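Local structure of pyoverdine synthetase F (Pseudomonas aeruginosa PAO1, 6CUL) at residues Y8-L12 with R13-A17; E42-Q46 with T47-D51; P171-R175 with E176-Y180. The protein is a pyoverdine synthetase of alpha/beta architecture, built on a Rossmann-like mixed sheet that is parallel over most of its width. All blocks are in the same frame, centred on the assembly; numbering follows the deposited sequence.

How the contacts relate
All three contacts are local turns, met one after another along a single chain. Contact 1 lies deepest, its centre about 7 Å from that of the chain. It is near, without lining, the pocket of n-(4-{[(2-amino-4-oxo-1,4-dihydroquinazolin-6-yl)methyl]amino}benzene-1-carbonyl)-d-glutamic acid, formed by residues such as Arg68 and Tyr110: the Ala16 side chain is about 6 Å from that ligand. A citric acid, probably from the crystallisation liquor, approaches the Arg13 side chain. Contact 2 stands about 22 Å from contact 1 between centres, with nearest atoms about 8 Å apart; Tyr8 reaches helix 36-46, which ends in contact 2. Contact 3 is a surface loop after strand 166-170, about 23 Å from contact 1 and 28 Å from contact 2, centre to centre.

Contact 1 (Y8-L12 with R13-A17); sequences YIWSL and RNAAA
In the turn that carries the chain from strand 6-9 of the Rossmann-like sheet into helix 12-17, Ser11 and Leu12 offer their backbone oxygens to the first helical turn. Ser11 occupies the N-cap position, and Asn14 N donates to Ser11 O at 3.0 Å. One residue on, the regular helical pattern begins: Ala16 N donates to Leu12 O at 3.1 Å. The Ser11 side chain makes no capping bond. Its OG lies 3.3 Å from Arg13 NH1 without a hydrogen bond between them, and is held instead by Asp61 and by the backbone N of Leu149. Arg13 runs back beside Ser11: its CG sits between the backbone N and the carbonyl carbon (chi1 55°), the chain is extended from CG to NE, and a final turn about the CD-NE bond (chi4 -70°) places NH1 3.4 Å from Ser11 CB. The guanidinium is fixed by salt bridges from NH1 to Asp61 and Asp62, while NE donates to a bound citric acid that probably comes from the crystallisation liquor. On the apolar side Trp10 CZ3 rests 3.9 Å from Ala15 CB, and that methyl also lies 3.5 Å from Leu12 O. Tyr8 CE1 lies 3.8 Å above one face of the Trp10 ring, displaced from the ring centre. Strand 6-9 runs between the parallel strands 55-60 and 142-145, where Trp10 and Leu12 pack on Tyr60 and Ile9 on Val143, while Tyr8 reaches helix 36-46.

Contact 2 (E42-Q46 with T47-D51); sequences EALNQ and TALGD
Thr47, the first residue to leave helical geometry after helix 36-46, turns its side chain back on Ala43 and Gln46. Its CB lies beside the carbonyl carbon of Gln46, and two branches with different tasks leave it. On the exposed side CG2 sits against that same carbonyl and 3.5 Å from Gln46 CG, where the two side chains cross obliquely. OG1, set between the backbone N and the carbonyl carbon (chi1 69°), donates to Ala43 O, tilted 29° from the carbonyl plane; the modelled 2.5 Å between Thr47 OG1 and Ala43 O is unusually short and its exact value doubtful. Thr47 N adds a weak bond to Ala43 O at 3.2 Å. Beneath this corner Leu49 CD2 packs 3.6 Å from Ala43 CB, and Leu49 CG meets Leu44 CD2. Gly50 CA comes 3.3 Å from Leu44 O in a CA-H...O contact, an approach that leaves no room for a side chain. His265 of helix 248-271 touches both Ala43 and Leu49. Thr47 thus ends helix 36-46 through its bonds to Ala43 O and leads into the short, weakly bonded helix 49-52 by an ST turn, in which Leu49 N makes a weak capping bond of 3.4 Å to Thr47 OG1.

Contact 3 (P171-R175 with E176-Y180); sequences PGVTR and EDSPY
Val173 and Ser178 meet across the bend, Val173 CG1 lying 3.5 Å from Ser178 OG. With chi1 at 176° CG1 points away from the backbone N of Val173 and toward the serine, while Val173 CB sits 3.7 Å from the backbone oxygen of Tyr180. Nearer the apex Arg175 CB packs against Ser178 CB at 3.6 Å, and the same serine carbon is 3.3 Å from Arg175 O. The rest of the Arg175 chain is extended and leads away from the bend, to a long, weak ion pair with Asp236. Within the returning arm Ser178 OG accepts from Tyr180 N at 3.4 Å, a weak bond that closes an ST turn around Pro179, and Ser178 N makes a weak bond to Glu176 O, two residues back. The whole bend is an irregular loop between strand 166-170 of the Rossmann-like sheet and helix 187-195, with Glu176 and Asp177 at its exposed end. Its base is held by a backbone bond between Val173 and Arg182. Further out, the Val173 side chain lies on Asp236 and Leu238 of strand 233-241, and the ring of Tyr180 meets that of Trp216 with planes at about 85°.

Contact 1 (Y8-L12 with R13-A17)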
# COMPACT_ATOMS: atom_id res chain seq x y z
N TYR A 8 -3.39 1.10 10.21
CA TYR A 8 -2.73 0.85 8.97
C TYR A 8 -2.67 -0.65 8.59
O TYR A 8 -2.52 -1.47 9.42
CB TYR A 8 -1.35 1.50 9.09
CG TYR A 8 -0.50 1.61 7.86
CD1 TYR A 8 0.11 0.53 7.33
CD2 TYR A 8 -0.28 2.81 7.28
CE1 TYR A 8 0.89 0.62 6.24
CE2 TYR A 8 0.51 2.91 6.19
CZ TYR A 8 1.10 1.80 5.66
OH TYR A 8 1.91 1.90 4.59
N ILE A 9 -2.89 -0.96 7.34
CA ILE A 9 -2.85 -2.33 6.87
C ILE A 9 -2.01 -2.59 5.62
O ILE A 9 -2.18 -1.93 4.66
CB ILE A 9 -4.28 -2.90 6.57
CG1 ILE A 9 -5.25 -2.59 7.67
CG2 ILE A 9 -4.23 -4.38 6.34
CD1 ILE A 9 -6.65 -3.02 7.39
N TRP A 10 -1.12 -3.55 5.67
CA TRP A 10 -0.36 -3.92 4.53
C TRP A 10 0.12 -5.40 4.51
O TRP A 10 0.42 -5.97 5.50
CB TRP A 10 0.78 -2.98 4.39
CG TRP A 10 1.77 -3.11 5.43
CD1 TRP A 10 1.64 -3.70 6.61
CD2 TRP A 10 3.09 -2.59 5.39
NE1 TRP A 10 2.76 -3.61 7.31
CE2 TRP A 10 3.68 -2.92 6.58
CE3 TRP A 10 3.80 -1.84 4.48
CZ2 TRP A 10 4.92 -2.58 6.86
CZ3 TRP A 10 5.02 -1.50 4.77
CH2 TRP A 10 5.57 -1.86 5.94
N SER A 11 0.20 -5.99 3.37
CA SER A 11 0.66 -7.31 3.29
C SER A 11 2.16 -7.19 3.28
O SER A 11 2.65 -6.71 2.34
CB SER A 11 0.27 -7.90 1.95
OG SER A 11 -1.07 -8.22 1.86
N LEU A 12 2.86 -7.74 4.25
CA LEU A 12 4.30 -7.67 4.27
C LEU A 12 4.97 -8.19 3.00
O LEU A 12 5.94 -7.67 2.60
CB LEU A 12 4.84 -8.46 5.44
CG LEU A 12 4.58 -7.95 6.83
CD1 LEU A 12 5.19 -8.84 7.85
CD2 LEU A 12 5.09 -6.55 7.04
N ARG A 13 4.40 -9.20 2.38
CA ARG A 13 4.93 -9.75 1.19
C ARG A 13 5.00 -8.73 0.05
O ARG A 13 5.86 -8.80 -0.72
CB ARG A 13 4.19 -11.02 0.81
CG ARG A 13 2.69 -10.96 0.67
CD ARG A 13 2.06 -12.32 0.89
NE ARG A 13 0.65 -12.37 0.75
CZ ARG A 13 -0.20 -11.84 1.58
NH1 ARG A 13 0.18 -11.22 2.64
NH2 ARG A 13 -1.44 -11.93 1.33
N ASN A 14 4.02 -7.85 -0.03
CA ASN A 14 3.98 -6.79 -0.96
C ASN A 14 5.07 -5.75 -0.72
O ASN A 14 5.56 -5.21 -1.61
CB ASN A 14 2.62 -6.17 -0.97
CG ASN A 14 2.49 -5.12 -2.02
OD1 ASN A 14 2.37 -4.00 -1.71
ND2 ASN A 14 2.60 -5.48 -3.23
N ALA A 15 5.37 -5.45 0.50
CA ALA A 15 6.45 -4.60 0.83
C ALA A 15 7.81 -5.16 0.46
O ALA A 15 8.68 -4.44 0.20
CB ALA A 15 6.39 -4.18 2.25
N ALA A 16 8.01 -6.45 0.57
CA ALA A 16 9.25 -7.07 0.16
C ALA A 16 9.47 -6.99 -1.33
O ALA A 16 10.55 -6.71 -1.73
CB ALA A 16 9.33 -8.49 0.60
N ALA A 17 8.43 -7.23 -2.11
CA ALA A 17 8.50 -7.16 -3.56
C ALA A 17 8.91 -5.79 -4.01
O ALA A 17 9.81 -5.65 -4.75
CB ALA A 17 7.18 -7.53 -4.13

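Contact 2 (E42-Q46 with T47-D51)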
# COMPACT_ATOMS: atom_id res chain seq x y z
N GLU A 42 7.22 9.45 9.70
CA GLU A 42 7.87 10.71 9.64
C GLU A 42 6.89 11.89 9.57
O GLU A 42 7.14 12.88 10.15
CB GLU A 42 8.77 10.76 8.46
CG GLU A 42 9.85 9.74 8.53
CD GLU A 42 10.65 9.62 7.28
OE1 GLU A 42 11.68 9.05 7.37
OE2 GLU A 42 10.24 10.11 6.28
N ALA A 43 5.81 11.74 8.84
CA ALA A 43 4.79 12.72 8.75
C ALA A 43 4.12 12.94 10.07
O ALA A 43 4.00 14.04 10.47
CB ALA A 43 3.76 12.33 7.74
N LEU A 44 3.71 11.90 10.73
CA LEU A 44 3.13 12.05 12.03
C LEU A 44 4.15 12.65 13.00
O LEU A 44 3.77 13.33 13.88
CB LEU A 44 2.55 10.75 12.56
CG LEU A 44 1.39 10.05 11.90
CD1 LEU A 44 1.02 8.77 12.55
CD2 LEU A 44 0.17 10.88 11.61
N ASN A 45 5.41 12.28 12.93
CA ASN A 45 6.35 12.87 13.82
C ASN A 45 6.71 14.33 13.58
O ASN A 45 6.50 15.15 14.37
CB ASN A 45 7.66 12.11 13.78
CG ASN A 45 7.60 10.75 14.41
OD1 ASN A 45 6.93 10.53 15.37
ND2 ASN A 45 8.34 9.85 13.88
N GLN A 46 7.14 14.65 12.40
CA GLN A 46 7.59 15.97 12.11
C GLN A 46 6.58 17.05 11.63
O GLN A 46 6.99 18.11 11.31
CB GLN A 46 8.73 15.87 11.08
CG GLN A 46 8.23 15.56 9.66
CD GLN A 46 9.30 15.23 8.65
OE1 GLN A 46 10.46 15.24 8.97
NE2 GLN A 46 8.90 14.96 7.41
N THR A 47 5.30 16.79 11.56
CA THR A 47 4.37 17.74 11.04
C THR A 47 3.08 17.81 11.79
O THR A 47 2.81 17.02 12.57
CB THR A 47 4.06 17.44 9.58
OG1 THR A 47 3.30 16.25 9.49
CG2 THR A 47 5.26 17.29 8.79
N ALA A 48 2.28 18.79 11.49
CA ALA A 48 0.95 18.92 12.04
C ALA A 48 0.00 17.70 11.77
O ALA A 48 -0.93 17.57 12.49
CB ALA A 48 0.32 20.21 11.58
N LEU A 49 0.26 16.86 10.77
CA LEU A 49 -0.51 15.69 10.50
C LEU A 49 -0.55 14.86 11.74
O LEU A 49 -1.52 14.18 12.01
CB LEU A 49 0.08 14.91 9.30
CG LEU A 49 -0.62 13.63 8.78
CD1 LEU A 49 -1.99 13.92 8.12
CD2 LEU A 49 0.21 12.82 7.81
N GLY A 50 0.56 14.90 12.47
CA GLY A 50 0.63 14.23 13.71
C GLY A 50 -0.38 14.82 14.65
O GLY A 50 -0.97 14.08 15.37
N ASP A 51 -0.62 16.11 14.63
CA ASP A 51 -1.62 16.69 15.49
C ASP A 51 -3.03 16.12 15.27
O ASP A 51 -3.81 16.22 16.14
CB ASP A 51 -1.68 18.21 15.35
CG ASP A 51 -0.48 18.89 15.84
OD1 ASP A 51 0.25 18.29 16.59
OD2 ASP A 51 -0.24 20.00 15.50

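Contact 3 (P171-R175 with E176-Y180)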
# COMPACT_ATOMS: atom_id res chain seq x y z
N PRO A 171 -0.95 3.67 -6.36
CA PRO A 171 0.09 4.22 -7.20
C PRO A 171 -0.26 4.47 -8.65
O PRO A 171 0.26 3.92 -9.53
CB PRO A 171 1.17 3.20 -7.08
CG PRO A 171 0.50 1.99 -6.87
CD PRO A 171 -0.79 2.24 -6.25
N GLY A 172 -1.14 5.42 -8.79
CA GLY A 172 -1.66 5.95 -10.01
C GLY A 172 -3.00 6.59 -9.82
O GLY A 172 -3.70 6.28 -8.94
N VAL A 173 -3.34 7.44 -10.75
CA VAL A 173 -4.58 8.17 -10.72
C VAL A 173 -5.70 7.19 -10.90
O VAL A 173 -5.52 6.19 -11.49
CB VAL A 173 -4.55 9.32 -11.74
CG1 VAL A 173 -5.83 10.07 -11.86
CG2 VAL A 173 -3.52 10.28 -11.37
N THR A 174 -6.79 7.41 -10.28
CA THR A 174 -7.87 6.52 -10.47
C THR A 174 -9.16 7.14 -10.98
O THR A 174 -10.18 6.67 -10.65
CB THR A 174 -8.16 5.80 -9.20
OG1 THR A 174 -8.70 6.70 -8.26
CG2 THR A 174 -6.92 5.20 -8.69
N ARG A 175 -9.13 8.20 -11.73
CA ARG A 175 -10.34 8.89 -12.15
C ARG A 175 -10.81 8.32 -13.44
O ARG A 175 -10.02 8.20 -14.34
CB ARG A 175 -10.07 10.36 -12.32
CG ARG A 175 -9.92 11.11 -11.03
CD ARG A 175 -9.33 12.48 -11.22
NE ARG A 175 -9.57 13.20 -10.00
CZ ARG A 175 -9.06 14.36 -9.68
NH1 ARG A 175 -8.25 14.96 -10.48
NH2 ARG A 175 -9.35 14.88 -8.53
N GLU A 176 -12.11 8.11 -13.60
CA GLU A 176 -12.52 7.42 -14.81
C GLU A 176 -12.10 8.06 -16.08
O GLU A 176 -11.51 7.40 -16.88
CB GLU A 176 -14.01 7.14 -14.82
CG GLU A 176 -15.00 8.28 -14.75
CD GLU A 176 -16.37 7.80 -15.03
OE1 GLU A 176 -16.74 7.75 -16.20
OE2 GLU A 176 -17.08 7.47 -14.10
N ASP A 177 -12.45 9.29 -16.28
CA ASP A 177 -11.97 9.92 -17.44
C ASP A 177 -10.83 10.83 -17.08
O ASP A 177 -10.99 12.02 -17.08
CB ASP A 177 -13.04 10.70 -18.16
CG ASP A 177 -14.09 9.84 -18.79
OD1 ASP A 177 -13.84 8.69 -19.19
OD2 ASP A 177 -15.17 10.39 -18.97
N SER A 178 -9.69 10.23 -16.81
CA SER A 178 -8.47 10.94 -16.54
C SER A 178 -7.48 10.52 -17.58
O SER A 178 -7.48 9.38 -17.98
CB SER A 178 -7.90 10.59 -15.18
OG SER A 178 -6.66 11.21 -15.02
N PRO A 179 -6.67 11.42 -18.05
CA PRO A 179 -5.65 11.04 -19.01
C PRO A 179 -4.54 10.16 -18.45
O PRO A 179 -4.05 9.36 -19.14
CB PRO A 179 -5.17 12.38 -19.55
CG PRO A 179 -6.07 13.40 -18.95
CD PRO A 179 -6.51 12.82 -17.68
N TYR A 180 -4.19 10.32 -17.21
CA TYR A 180 -3.15 9.50 -16.61
C TYR A 180 -3.64 8.39 -15.64
O TYR A 180 -2.92 8.00 -14.78
CB TYR A 180 -2.15 10.43 -15.98
CG TYR A 180 -1.44 11.29 -16.97
CD1 TYR A 180 -0.28 10.86 -17.58
CD2 TYR A 180 -1.92 12.52 -17.31
CE1 TYR A 180 0.38 11.61 -18.50
CE2 TYR A 180 -1.25 13.29 -18.24
CZ TYR A 180 -0.09 12.82 -18.84
OH TYR A 180 0.57 13.58 -19.79